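PDB 4MIY: inositol 2-dehydrogenase/D-chiro-inositol 3-dehydrogenase from Lactobacillus casei, which catalyses the NAD-dependent oxidation of myo-inositol to 2-keto-myo-inositol and of D-chiro-inositol to 1-keto-D-chiro-inositol. Local coordinates for residues E29-T34 with N51-D57; A106-V110 with A304-Y308; I145-V151 with L240-T246; V160-N166 with N205-H209. One frame throughout, in Å; residues are numbered along the deposited sequence.

Contact 1 of 4, residues E29-T34 with N51-D57; sequences EVVAVT and NAKVYPD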
loop_
_atom_site.group_PDB
_atom_site.type_symbol
_atom_site.label_atom_id
_atom_site.label_comp_id
_atom_site.label_asym_id
_atom_site.label_seq_id
_atom_site.Cartn_x
_atom_site.Cartn_y
_atom_site.Cartn_z
ATOM N N GLU A 29 38.827 -2.545 17.041
ATOM C CA GLU A 29 39.870 -1.745 16.380
ATOM C C GLU A 29 40.637 -2.599 15.406
ATOM O O GLU A 29 41.010 -3.688 15.728
ATOM C CB GLU A 29 40.852 -1.162 17.388
ATOM C CG GLU A 29 41.988 -0.429 16.766
ATOM C CD GLU A 29 43.004 0.041 17.784
ATOM O OE1 GLU A 29 43.045 -0.533 18.862
ATOM O OE2 GLU A 29 43.758 0.977 17.486
ATOM N N VAL A 30 40.845 -2.071 14.203
ATOM C CA VAL A 30 41.644 -2.743 13.206
ATOM C C VAL A 30 43.103 -2.395 13.466
ATOM O O VAL A 30 43.485 -1.272 13.384
ATOM C CB VAL A 30 41.280 -2.362 11.773
ATOM C CG1 VAL A 30 42.009 -3.210 10.833
ATOM C CG2 VAL A 30 39.847 -2.600 11.530
ATOM N N VAL A 31 43.870 -3.418 13.822
ATOM C CA VAL A 31 45.265 -3.268 14.185
ATOM C C VAL A 31 46.229 -3.956 13.228
ATOM O O VAL A 31 47.409 -3.817 13.371
ATOM C CB VAL A 31 45.533 -3.808 15.617
ATOM C CG1 VAL A 31 44.610 -3.198 16.598
ATOM C CG2 VAL A 31 45.390 -5.250 15.648
ATOM N N ALA A 32 45.720 -4.671 12.242
ATOM C CA ALA A 32 46.563 -5.308 11.237
ATOM C C ALA A 32 45.773 -5.510 9.968
ATOM O O ALA A 32 44.581 -5.676 10.017
ATOM C CB ALA A 32 47.059 -6.591 11.703
ATOM N N VAL A 33 46.481 -5.511 8.851
ATOM C CA VAL A 33 45.906 -5.769 7.551
ATOM C C VAL A 33 46.907 -6.467 6.664
ATOM O O VAL A 33 48.087 -6.352 6.870
ATOM C CB VAL A 33 45.450 -4.449 6.822
ATOM C CG1 VAL A 33 44.409 -3.770 7.563
ATOM C CG2 VAL A 33 46.567 -3.509 6.650
ATOM N N THR A 34 46.414 -7.216 5.698
ATOM C CA THR A 34 47.242 -7.716 4.627
ATOM C C THR A 34 46.442 -7.840 3.337
ATOM O O THR A 34 45.269 -8.096 3.354
ATOM C CB THR A 34 47.908 -9.054 4.993
ATOM O OG1 THR A 34 48.837 -9.433 3.983
ATOM C CG2 THR A 34 46.926 -10.159 5.152
ATOM N N ASN A 51 45.842 2.813 13.350
ATOM C CA ASN A 51 47.073 2.470 14.000
ATOM C C ASN A 51 47.264 0.995 13.812
ATOM O O ASN A 51 46.847 0.208 14.628
ATOM C CB ASN A 51 47.042 2.863 15.481
ATOM C CG ASN A 51 48.268 2.391 16.228
ATOM O OD1 ASN A 51 49.321 2.948 16.084
ATOM N ND2 ASN A 51 48.120 1.358 17.028
ATOM N N ALA A 52 47.849 0.611 12.694
ATOM C CA ALA A 52 47.890 -0.784 12.335
ATOM C C ALA A 52 49.127 -1.198 11.565
ATOM O O ALA A 52 49.653 -0.426 10.815
ATOM C CB ALA A 52 46.656 -1.119 11.498
ATOM N N LYS A 53 49.516 -2.448 11.723
ATOM C CA LYS A 53 50.581 -3.063 10.950
ATOM C C LYS A 53 50.135 -3.618 9.616
ATOM O O LYS A 53 49.113 -4.245 9.497
ATOM C CB LYS A 53 51.286 -4.172 11.725
ATOM C CG LYS A 53 52.283 -4.989 10.906
ATOM C CD LYS A 53 53.461 -5.581 11.711
ATOM C CE LYS A 53 54.825 -5.080 11.192
ATOM N NZ LYS A 53 55.107 -5.562 9.843
ATOM N N VAL A 54 50.969 -3.408 8.612
ATOM C CA VAL A 54 50.767 -4.057 7.353
ATOM C C VAL A 54 51.608 -5.298 7.258
ATOM O O VAL A 54 52.792 -5.201 7.197
ATOM C CB VAL A 54 51.069 -3.122 6.195
ATOM C CG1 VAL A 54 50.914 -3.833 4.945
ATOM C CG2 VAL A 54 50.177 -1.909 6.250
ATOM N N TYR A 55 51.000 -6.460 7.279
ATOM C CA TYR A 55 51.701 -7.717 7.131
ATOM C C TYR A 55 51.800 -8.156 5.675
ATOM O O TYR A 55 50.905 -7.938 4.890
ATOM C CB TYR A 55 51.033 -8.812 7.929
ATOM C CG TYR A 55 51.212 -8.685 9.406
ATOM C CD1 TYR A 55 52.324 -9.178 10.012
ATOM C CD2 TYR A 55 50.256 -8.076 10.197
ATOM C CE1 TYR A 55 52.504 -9.061 11.342
ATOM C CE2 TYR A 55 50.430 -7.957 11.528
ATOM C CZ TYR A 55 51.544 -8.463 12.100
ATOM O OH TYR A 55 51.744 -8.363 13.440
ATOM N N PRO A 56 52.920 -8.768 5.312
ATOM C CA PRO A 56 53.139 -9.169 3.928
ATOM C C PRO A 56 52.232 -10.290 3.492
ATOM O O PRO A 56 51.986 -10.410 2.335
ATOM C CB PRO A 56 54.591 -9.640 3.936
ATOM C CG PRO A 56 54.964 -9.789 5.353
ATOM C CD PRO A 56 54.125 -8.910 6.144
ATOM N N ASP A 57 51.749 -11.103 4.408
ATOM C CA ASP A 57 50.838 -12.157 4.067
ATOM C C ASP A 57 49.894 -12.568 5.195
ATOM O O ASP A 57 49.963 -12.042 6.274
ATOM C CB ASP A 57 51.605 -13.368 3.546
ATOM C CG ASP A 57 52.373 -14.086 4.615
ATOM O OD1 ASP A 57 52.708 -13.488 5.636
ATOM O OD2 ASP A 57 52.620 -15.272 4.415
HETATM O O HOH W 1 43.614 1.344 14.379
#
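V31, V33 and T34 hydrogen-bond to K53 and Y55 at the edge of the Rossmann-fold parallel sheet, where strand 28-34 and strand 53-54 are joined through helix 38-47 as a beta-alpha-beta unit. The ladder runs K53 N to V31 O, V33 N to K53 O and Y55 N to V33 O, the last at 2.9 Å. The V31 carbonyl is met from above its plane, whereas the other two bonds run nearly straight along their C=O groups. Before the strand pairing starts, water 1 lies within hydrogen-bonding reach of E29 OE2 and V30 O and accepts from N51 N. On one side of the sheet A32 CB touches Y55 CE2 (3.6 Å) at the ring edge; K53 CG lies over one face of that ring, and D64 takes its hydroxyl. On the other side V33 CG2 meets V54 CG2 at 4.0 Å, both valines packing on V45 of helix 38-47.

T34 can be followed outward. T34 CB lies 3.2 Å from Y55 O. With OG1 anti to the backbone N (chi1 -173°), the hydroxyl swings over the loop that continues from Y55, and T34 OG1 donates to Y55 O across 2.7 Å, 47° out of the carbonyl plane. A valine here would probably leave Y55 O without this donor and the chain between Y55 and D57 less firmly held. The other branch, T34 CG2, rests 3.7 Å from D57 O.

Contact 2 of 4, residues A106-V110 with A304-Y308; sequences AKRIV and AWDGY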
loop_
_atom_site.group_PDB
_atom_site.type_symbol
_atom_site.label_atom_id
_atom_site.label_comp_id
_atom_site.label_asym_id
_atom_site.label_seq_id
_atom_site.Cartn_x
_atom_site.Cartn_y
_atom_site.Cartn_z
ATOM N N ALA A 106 34.940 -26.643 1.568
ATOM C CA ALA A 106 34.053 -26.403 2.682
ATOM C C ALA A 106 34.048 -27.539 3.695
ATOM O O ALA A 106 33.972 -27.334 4.884
ATOM C CB ALA A 106 32.663 -26.115 2.196
ATOM N N LYS A 107 34.146 -28.752 3.199
ATOM C CA LYS A 107 34.078 -29.912 4.058
ATOM C C LYS A 107 35.349 -30.045 4.887
ATOM O O LYS A 107 35.330 -30.541 5.971
ATOM C CB LYS A 107 33.798 -31.145 3.213
ATOM C CG LYS A 107 33.773 -32.435 3.919
ATOM C CD LYS A 107 32.815 -32.461 5.032
ATOM C CE LYS A 107 33.037 -33.618 5.951
ATOM N NZ LYS A 107 32.029 -33.765 7.042
ATOM N N ARG A 108 36.424 -29.519 4.358
ATOM C CA ARG A 108 37.661 -29.603 5.058
ATOM C C ARG A 108 37.596 -28.663 6.245
ATOM O O ARG A 108 37.986 -29.028 7.323
ATOM C CB ARG A 108 38.817 -29.245 4.168
ATOM C CG ARG A 108 39.402 -30.451 3.482
ATOM C CD ARG A 108 40.618 -30.037 2.724
ATOM N NE ARG A 108 40.325 -29.222 1.558
ATOM C CZ ARG A 108 39.913 -29.696 0.385
ATOM N NH1 ARG A 108 39.750 -30.997 0.201
ATOM N NH2 ARG A 108 39.695 -28.884 -0.620
ATOM N N ILE A 109 37.079 -27.465 6.001
ATOM C CA ILE A 109 36.965 -26.449 7.029
ATOM C C ILE A 109 36.082 -26.966 8.121
ATOM O O ILE A 109 36.450 -26.912 9.268
ATOM C CB ILE A 109 36.479 -25.140 6.472
ATOM C CG1 ILE A 109 37.531 -24.555 5.551
ATOM C CG2 ILE A 109 36.183 -24.161 7.566
ATOM C CD1 ILE A 109 37.201 -23.244 4.912
ATOM N N VAL A 110 34.957 -27.528 7.769
ATOM C CA VAL A 110 34.088 -28.133 8.732
ATOM C C VAL A 110 34.772 -29.237 9.613
ATOM O O VAL A 110 34.596 -29.293 10.816
ATOM C CB VAL A 110 32.834 -28.650 8.048
ATOM C CG1 VAL A 110 32.058 -29.476 8.929
ATOM C CG2 VAL A 110 31.984 -27.471 7.612
ATOM N N ALA A 304 30.204 -22.427 9.819
ATOM C CA ALA A 304 30.867 -23.118 8.754
ATOM C C ALA A 304 29.965 -24.193 8.223
ATOM O O ALA A 304 30.022 -24.497 7.064
ATOM C CB ALA A 304 32.176 -23.701 9.221
ATOM N N TRP A 305 29.126 -24.754 9.056
ATOM C CA TRP A 305 28.166 -25.693 8.555
ATOM C C TRP A 305 27.220 -25.018 7.538
ATOM O O TRP A 305 26.932 -25.568 6.518
ATOM C CB TRP A 305 27.373 -26.352 9.669
ATOM C CG TRP A 305 26.547 -27.481 9.208
ATOM C CD1 TRP A 305 25.228 -27.501 9.032
ATOM C CD2 TRP A 305 27.020 -28.762 8.848
ATOM N NE1 TRP A 305 24.829 -28.721 8.591
ATOM C CE2 TRP A 305 25.927 -29.510 8.460
ATOM C CE3 TRP A 305 28.273 -29.347 8.823
ATOM C CZ2 TRP A 305 26.039 -30.823 8.057
ATOM C CZ3 TRP A 305 28.379 -30.657 8.426
ATOM C CH2 TRP A 305 27.282 -31.366 8.038
ATOM N N ASP A 306 26.708 -23.849 7.884
ATOM C CA ASP A 306 25.925 -23.051 6.953
ATOM C C ASP A 306 26.683 -22.786 5.675
ATOM O O ASP A 306 26.147 -22.858 4.621
ATOM C CB ASP A 306 25.496 -21.741 7.620
ATOM C CG ASP A 306 24.514 -21.961 8.746
ATOM O OD1 ASP A 306 23.498 -22.610 8.527
ATOM O OD2 ASP A 306 24.772 -21.487 9.827
ATOM N N GLY A 307 27.948 -22.491 5.782
ATOM C CA GLY A 307 28.765 -22.330 4.615
ATOM C C GLY A 307 28.876 -23.573 3.758
ATOM O O GLY A 307 28.882 -23.499 2.566
ATOM N N TYR A 308 28.931 -24.705 4.407
ATOM C CA TYR A 308 28.969 -25.960 3.725
ATOM C C TYR A 308 27.662 -26.282 3.019
ATOM O O TYR A 308 27.658 -26.699 1.902
ATOM C CB TYR A 308 29.385 -27.032 4.731
ATOM C CG TYR A 308 29.580 -28.445 4.235
ATOM C CD1 TYR A 308 30.361 -28.733 3.165
ATOM C CD2 TYR A 308 28.978 -29.478 4.890
ATOM C CE1 TYR A 308 30.541 -30.040 2.766
ATOM C CE2 TYR A 308 29.156 -30.742 4.525
ATOM C CZ TYR A 308 29.919 -31.032 3.449
ATOM O OH TYR A 308 30.047 -32.356 3.085
#
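Y308 lies against A106 and K107, while V110 packs against A304, W305 and Y308, so that helix 103-113 and helix 304-323 pack almost antiparallel. Their short segments approach to 9.0 Å between axes, at 161° between the N-to-C directions. Across these residues the contact is made by van der Waals packing.

The tight part is built on small residues and a branched one. A106 CB reaches the edge of the Y308 ring, 3.6 Å from CD1, and the short alanine lets the backbones come close, with A106 CA and Y308 CA 5.2 Å apart. V110 divides its two methyls: CG1 meets the edge of the indole at W305 CE3 (3.8 Å), while CG2 lies against A304 O and 3.9 Å from Y308 CB. Y308 CD2, from the same helix, lies over one face of the indole, near its rim. I109 adds a more distant touch, its CG2 4.4 Å from A304 CB.

Toward solvent the packing passes to K107 and the outer end of the tyrosine, which the lysine crosses obliquely. K107 CB is 3.5 Å from Y308 CE1. The chain leaves with CG anti to the backbone N and then bends at chi2 (56°), which brings K107 CD to 3.4 Å from Y308 OH. Its ammonium goes on to a salt bridge with D111, so the tyrosine meets the aliphatic part of the chain.

The contact joins the NAD-binding Rossmann part to the C-terminal alpha/beta part. Behind it I109 packs on V83 and L84 of helix 79-86, and on the far helix D306 turns to helix 168-185.

Contact 3 of 4, residues I145-V151 with L240-T246; sequences IGAPLVV and LEVIGET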
loop_
_atom_site.group_PDB
_atom_site.type_symbol
_atom_site.label_atom_id
_atom_site.label_comp_id
_atom_site.label_asym_id
_atom_site.label_seq_id
_atom_site.Cartn_x
_atom_site.Cartn_y
_atom_site.Cartn_z
ATOM N N ILE A 145 0.265 -18.647 10.192
ATOM C CA ILE A 145 -0.190 -19.091 8.888
ATOM C C ILE A 145 -0.079 -20.602 8.666
ATOM O O ILE A 145 -0.228 -21.091 7.578
ATOM C CB ILE A 145 0.475 -18.338 7.707
ATOM C CG1 ILE A 145 1.944 -18.704 7.570
ATOM C CG2 ILE A 145 0.246 -16.866 7.834
ATOM C CD1 ILE A 145 2.607 -18.133 6.379
ATOM N N GLY A 146 0.128 -21.315 9.750
ATOM C CA GLY A 146 0.305 -22.735 9.633
ATOM C C GLY A 146 1.625 -23.107 9.002
ATOM O O GLY A 146 2.539 -22.367 9.010
ATOM N N ALA A 147 1.686 -24.283 8.423
ATOM C CA ALA A 147 2.905 -24.754 7.812
ATOM C C ALA A 147 3.178 -24.082 6.472
ATOM O O ALA A 147 2.304 -23.862 5.703
ATOM C CB ALA A 147 2.845 -26.245 7.639
ATOM N N PRO A 148 4.441 -23.798 6.215
ATOM C CA PRO A 148 4.875 -23.239 4.943
ATOM C C PRO A 148 4.870 -24.243 3.814
ATOM O O PRO A 148 5.522 -25.228 3.874
ATOM C CB PRO A 148 6.274 -22.760 5.240
ATOM C CG PRO A 148 6.718 -23.581 6.380
ATOM C CD PRO A 148 5.527 -23.835 7.201
ATOM N N LEU A 149 4.132 -23.932 2.775
ATOM C CA LEU A 149 3.894 -24.870 1.712
ATOM C C LEU A 149 4.722 -24.519 0.511
ATOM O O LEU A 149 5.277 -25.357 -0.115
ATOM C CB LEU A 149 2.422 -24.853 1.344
ATOM C CG LEU A 149 1.464 -25.187 2.468
ATOM C CD1 LEU A 149 0.053 -24.946 2.036
ATOM C CD2 LEU A 149 1.683 -26.609 2.937
ATOM N N VAL A 150 4.750 -23.234 0.205
ATOM C CA VAL A 150 5.459 -22.678 -0.919
ATOM C C VAL A 150 6.108 -21.364 -0.489
ATOM O O VAL A 150 5.578 -20.684 0.312
ATOM C CB VAL A 150 4.520 -22.434 -2.122
ATOM C CG1 VAL A 150 5.272 -21.776 -3.290
ATOM C CG2 VAL A 150 3.873 -23.727 -2.566
ATOM N N VAL A 151 7.284 -21.080 -1.021
ATOM C CA VAL A 151 7.940 -19.803 -0.859
ATOM C C VAL A 151 8.224 -19.223 -2.243
ATOM O O VAL A 151 8.739 -19.893 -3.094
ATOM C CB VAL A 151 9.263 -19.911 -0.085
ATOM C CG1 VAL A 151 9.974 -18.581 0.000
ATOM C CG2 VAL A 151 9.058 -20.457 1.282
ATOM N N LEU A 240 9.977 -11.534 -0.954
ATOM C CA LEU A 240 9.828 -12.781 -0.253
ATOM C C LEU A 240 8.395 -12.965 0.192
ATOM O O LEU A 240 7.842 -12.119 0.799
ATOM C CB LEU A 240 10.754 -12.809 0.958
ATOM C CG LEU A 240 10.686 -14.045 1.853
ATOM C CD1 LEU A 240 11.129 -15.257 1.083
ATOM C CD2 LEU A 240 11.559 -13.833 3.006
ATOM N N GLU A 241 7.820 -14.087 -0.172
ATOM C CA GLU A 241 6.465 -14.440 0.153
ATOM C C GLU A 241 6.441 -15.892 0.611
ATOM O O GLU A 241 6.953 -16.740 -0.045
ATOM C CB GLU A 241 5.589 -14.270 -1.086
ATOM C CG GLU A 241 4.181 -14.622 -0.921
ATOM C CD GLU A 241 3.410 -14.596 -2.238
ATOM O OE1 GLU A 241 4.024 -14.545 -3.283
ATOM O OE2 GLU A 241 2.192 -14.616 -2.200
ATOM N N VAL A 242 5.833 -16.130 1.756
ATOM C CA VAL A 242 5.614 -17.463 2.265
ATOM C C VAL A 242 4.131 -17.790 2.234
ATOM O O VAL A 242 3.336 -17.092 2.777
ATOM C CB VAL A 242 6.181 -17.635 3.701
ATOM C CG1 VAL A 242 5.957 -19.067 4.201
ATOM C CG2 VAL A 242 7.598 -17.283 3.745
ATOM N N ILE A 243 3.796 -18.865 1.544
ATOM C CA ILE A 243 2.455 -19.378 1.468
ATOM C C ILE A 243 2.248 -20.452 2.496
ATOM O O ILE A 243 2.841 -21.476 2.407
ATOM C CB ILE A 243 2.221 -20.051 0.120
ATOM C CG1 ILE A 243 2.620 -19.126 -1.016
ATOM C CG2 ILE A 243 0.818 -20.552 0.013
ATOM C CD1 ILE A 243 1.876 -17.996 -1.062
ATOM N N GLY A 244 1.359 -20.204 3.427
ATOM C CA GLY A 244 1.054 -21.148 4.465
ATOM C C GLY A 244 -0.284 -21.806 4.271
ATOM O O GLY A 244 -1.046 -21.434 3.434
ATOM N N GLU A 245 -0.549 -22.789 5.105
ATOM C CA GLU A 245 -1.816 -23.503 5.114
ATOM C C GLU A 245 -3.006 -22.583 5.335
ATOM O O GLU A 245 -4.010 -22.774 4.753
ATOM C CB GLU A 245 -1.780 -24.621 6.189
ATOM C CG GLU A 245 -0.817 -25.692 5.861
ATOM C CD GLU A 245 -0.603 -26.675 6.955
ATOM O OE1 GLU A 245 -0.537 -26.276 8.088
ATOM O OE2 GLU A 245 -0.446 -27.843 6.606
ATOM N N THR A 246 -2.836 -21.570 6.168
ATOM C CA THR A 246 -3.964 -20.774 6.571
ATOM C C THR A 246 -3.816 -19.290 6.303
ATOM O O THR A 246 -4.675 -18.515 6.643
ATOM C CB THR A 246 -4.287 -20.968 8.052
ATOM O OG1 THR A 246 -3.262 -20.393 8.842
ATOM C CG2 THR A 246 -4.451 -22.437 8.388
#
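A classic beta bulge sets two residues, L149 and V150, opposite the single I243, which shifts the antiparallel register of strands 148-156 and 237-244 by one residue. I243 O accepts from L149 N at 2.8 Å and, weakly, from V150 N; I243 N returns a bond to V150 O. I243 CG1, anti to the carbonyl carbon, lies beside V150 CB (4.0 Å).

V151 and V242 both hold CG1 anti to the backbone N. V151 CG1 thereby reaches L240 CD1 (3.7 Å), and V242 CG1 meets P148 CB and I145 CD1. This side of the sheet is covered by helices 131-141 and 168-185. L149 instead crosses E245 at about a right angle, its CD2 4.0 Å from E245 CG.

E245 sends CG beside its backbone N (chi1 -67°) and extends beyond it, bringing the carboxylate over A147. E245 OE1 accepts from A147 N at 3.0 Å, from above the carboxylate plane, while OE2 is bonded to A201 N of a second subunit. A glutamine in its place would probably leave either A147 N or that A201 N without its acceptor, since only one of its two terminal atoms can accept. E245 N also donates to A147 O, and at the end of the pairing T246 N donates to I145 O at 3.0 Å, 51° out of the carbonyl plane.

Contact 4 of 4, residues V160-N166 with N205-H209; sequences VASNYSN and NEGLH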
loop_
_atom_site.group_PDB
_atom_site.type_symbol
_atom_site.label_atom_id
_atom_site.label_comp_id
_atom_site.label_asym_id
_atom_site.label_seq_id
_atom_site.Cartn_x
_atom_site.Cartn_y
_atom_site.Cartn_z
ATOM N N VAL A 160 24.620 -5.576 -14.439
ATOM C CA VAL A 160 25.846 -6.212 -13.980
ATOM C C VAL A 160 27.082 -5.751 -14.705
ATOM O O VAL A 160 27.009 -5.215 -15.763
ATOM C CB VAL A 160 25.760 -7.732 -14.022
ATOM C CG1 VAL A 160 24.696 -8.191 -13.054
ATOM C CG2 VAL A 160 25.473 -8.234 -15.412
ATOM N N ALA A 161 28.217 -5.946 -14.063
ATOM C CA ALA A 161 29.479 -5.574 -14.654
ATOM C C ALA A 161 29.874 -6.563 -15.717
ATOM O O ALA A 161 29.322 -7.634 -15.804
ATOM C CB ALA A 161 30.511 -5.497 -13.619
ATOM N N SER A 162 30.843 -6.149 -16.519
ATOM C CA SER A 162 31.409 -6.947 -17.594
ATOM C C SER A 162 31.885 -8.315 -17.188
ATOM O O SER A 162 31.813 -9.234 -17.943
ATOM C CB SER A 162 32.595 -6.192 -18.206
ATOM O OG SER A 162 32.178 -4.906 -18.549
ATOM N N ASN A 163 32.351 -8.420 -15.970
ATOM C CA ASN A 163 32.921 -9.622 -15.482
ATOM C C ASN A 163 31.929 -10.636 -14.886
ATOM O O ASN A 163 32.329 -11.645 -14.392
ATOM C CB ASN A 163 33.993 -9.252 -14.479
ATOM C CG ASN A 163 33.441 -9.000 -13.135
ATOM O OD1 ASN A 163 32.387 -8.464 -12.987
ATOM N ND2 ASN A 163 34.156 -9.433 -12.133
ATOM N N TYR A 164 30.641 -10.344 -14.956
ATOM C CA TYR A 164 29.643 -11.188 -14.316
ATOM C C TYR A 164 29.261 -12.359 -15.174
ATOM O O TYR A 164 28.799 -12.189 -16.247
ATOM C CB TYR A 164 28.413 -10.359 -13.972
ATOM C CG TYR A 164 27.375 -10.995 -13.088
ATOM C CD1 TYR A 164 26.442 -11.865 -13.599
ATOM C CD2 TYR A 164 27.280 -10.673 -11.747
ATOM C CE1 TYR A 164 25.493 -12.424 -12.797
ATOM C CE2 TYR A 164 26.312 -11.234 -10.945
ATOM C CZ TYR A 164 25.424 -12.084 -11.471
ATOM O OH TYR A 164 24.453 -12.639 -10.703
ATOM N N SER A 165 29.417 -13.550 -14.643
ATOM C CA SER A 165 29.261 -14.754 -15.430
ATOM C C SER A 165 27.992 -15.502 -15.085
ATOM O O SER A 165 27.375 -15.228 -14.098
ATOM C CB SER A 165 30.444 -15.674 -15.148
ATOM O OG SER A 165 30.402 -16.160 -13.831
ATOM N N ASN A 166 27.633 -16.465 -15.912
ATOM C CA ASN A 166 26.488 -17.298 -15.651
ATOM C C ASN A 166 26.564 -17.958 -14.289
ATOM O O ASN A 166 25.587 -18.103 -13.636
ATOM C CB ASN A 166 26.294 -18.358 -16.734
ATOM C CG ASN A 166 24.905 -18.892 -16.766
ATOM O OD1 ASN A 166 23.975 -18.132 -16.816
ATOM N ND2 ASN A 166 24.758 -20.187 -16.723
ATOM N N ASN A 205 26.628 -9.843 -21.561
ATOM C CA ASN A 205 27.722 -10.649 -21.092
ATOM C C ASN A 205 27.737 -12.038 -21.667
ATOM O O ASN A 205 26.760 -12.735 -21.590
ATOM C CB ASN A 205 27.675 -10.776 -19.561
ATOM C CG ASN A 205 27.978 -9.485 -18.847
ATOM O OD1 ASN A 205 27.780 -8.428 -19.362
ATOM N ND2 ASN A 205 28.457 -9.595 -17.654
ATOM N N GLU A 206 28.873 -12.450 -22.185
ATOM C CA GLU A 206 28.966 -13.763 -22.764
ATOM C C GLU A 206 28.634 -14.846 -21.772
ATOM O O GLU A 206 29.175 -14.907 -20.723
ATOM C CB GLU A 206 30.356 -14.012 -23.382
ATOM C CG GLU A 206 30.470 -15.262 -24.239
ATOM C CD GLU A 206 31.875 -15.504 -24.824
ATOM O OE1 GLU A 206 31.957 -16.163 -25.863
ATOM O OE2 GLU A 206 32.846 -15.082 -24.181
ATOM N N GLY A 207 27.710 -15.696 -22.181
ATOM C CA GLY A 207 27.372 -16.889 -21.448
ATOM C C GLY A 207 26.337 -16.715 -20.348
ATOM O O GLY A 207 25.873 -17.654 -19.821
ATOM N N LEU A 208 26.020 -15.484 -20.029
ATOM C CA LEU A 208 25.061 -15.199 -18.977
ATOM C C LEU A 208 23.650 -15.363 -19.423
ATOM O O LEU A 208 23.220 -14.739 -20.357
ATOM C CB LEU A 208 25.258 -13.784 -18.490
ATOM C CG LEU A 208 24.253 -13.290 -17.462
ATOM C CD1 LEU A 208 24.363 -14.157 -16.241
ATOM C CD2 LEU A 208 24.498 -11.821 -17.147
ATOM N N HIS A 209 22.949 -16.245 -18.743
ATOM C CA HIS A 209 21.524 -16.376 -18.904
ATOM C C HIS A 209 20.846 -15.505 -17.869
ATOM O O HIS A 209 21.186 -15.555 -16.724
ATOM C CB HIS A 209 21.083 -17.797 -18.668
ATOM C CG HIS A 209 21.607 -18.761 -19.671
ATOM N ND1 HIS A 209 20.908 -19.112 -20.799
ATOM C CD2 HIS A 209 22.765 -19.452 -19.713
ATOM C CE1 HIS A 209 21.609 -19.993 -21.487
ATOM N NE2 HIS A 209 22.742 -20.215 -20.852
HETATM O O HOH W 2 27.966 -5.848 -18.526
HETATM O O HOH W 3 29.085 -16.737 -18.424
#
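N205 points its side-chain amide into the turn made by A161 to Y164, and N166 sends its own amide back to H209, so the two loops are held by an asparagine from each. The N205 amide is set edge-on to its acceptors: ND2 gives one N-H to A161 O (2.8 Å) and the other to Y164 O (3.0 Å), both lying within a few degrees of the amide plane. The second bond arrives on a lone pair of the Y164 carbonyl and is nearly straight. A161 O is gripped by two donors, Y164 N within the type I turn and N205 ND2 across the contact. Water 2 joins N205 OD1 to V160 O, fixing the other end of the amide.

N166 has CG anti to the backbone N (chi1 -160°), which carries OD1 to within 2.9 Å of H209 N, a donor 40° out of the carbonyl plane. The amide plane is turned 60° from the imidazole, with N166 CG at the ring's edge, while Y196 takes ND2 and stacks on H209.

Between the two asparagines L208 spreads its methyls. L208 CD1 lies 4.0 Å from Y164 CE1, at the edge of the phenol, and L208 CD2 comes tip to tip with V160 CG2 at 4.1 Å. V160 CG1 sits over the centre of the Y164 ring.

Water 3 bridges N166 N and E206 O. One amide donating to carbonyls of a type I turn, and another accepting from the N-H just after a type II turn, tie together two surface loops of the C-terminal alpha/beta domain.

Contact 1 comes first along the chain, at the edge of the parallel Rossmann sheet. Contact 2 then closes a long loop from helix 103-113 to helix 304-323, within which contact 3 is nested, and contact 4 lies inside the loop of contact 3. Contacts 1 and 3 are farthest apart, their centres about 47 Å from each other; none of the four touch. Strand 148-156 starts in contact 3, and the loop after it carries the first segment of contact 4, nearer the NAD. The nucleotide-binding region and the C-terminal sheet with its subunit interface thus lie on opposite sides of the chain's centre, and contact 2, between them, joins the two sequence regions.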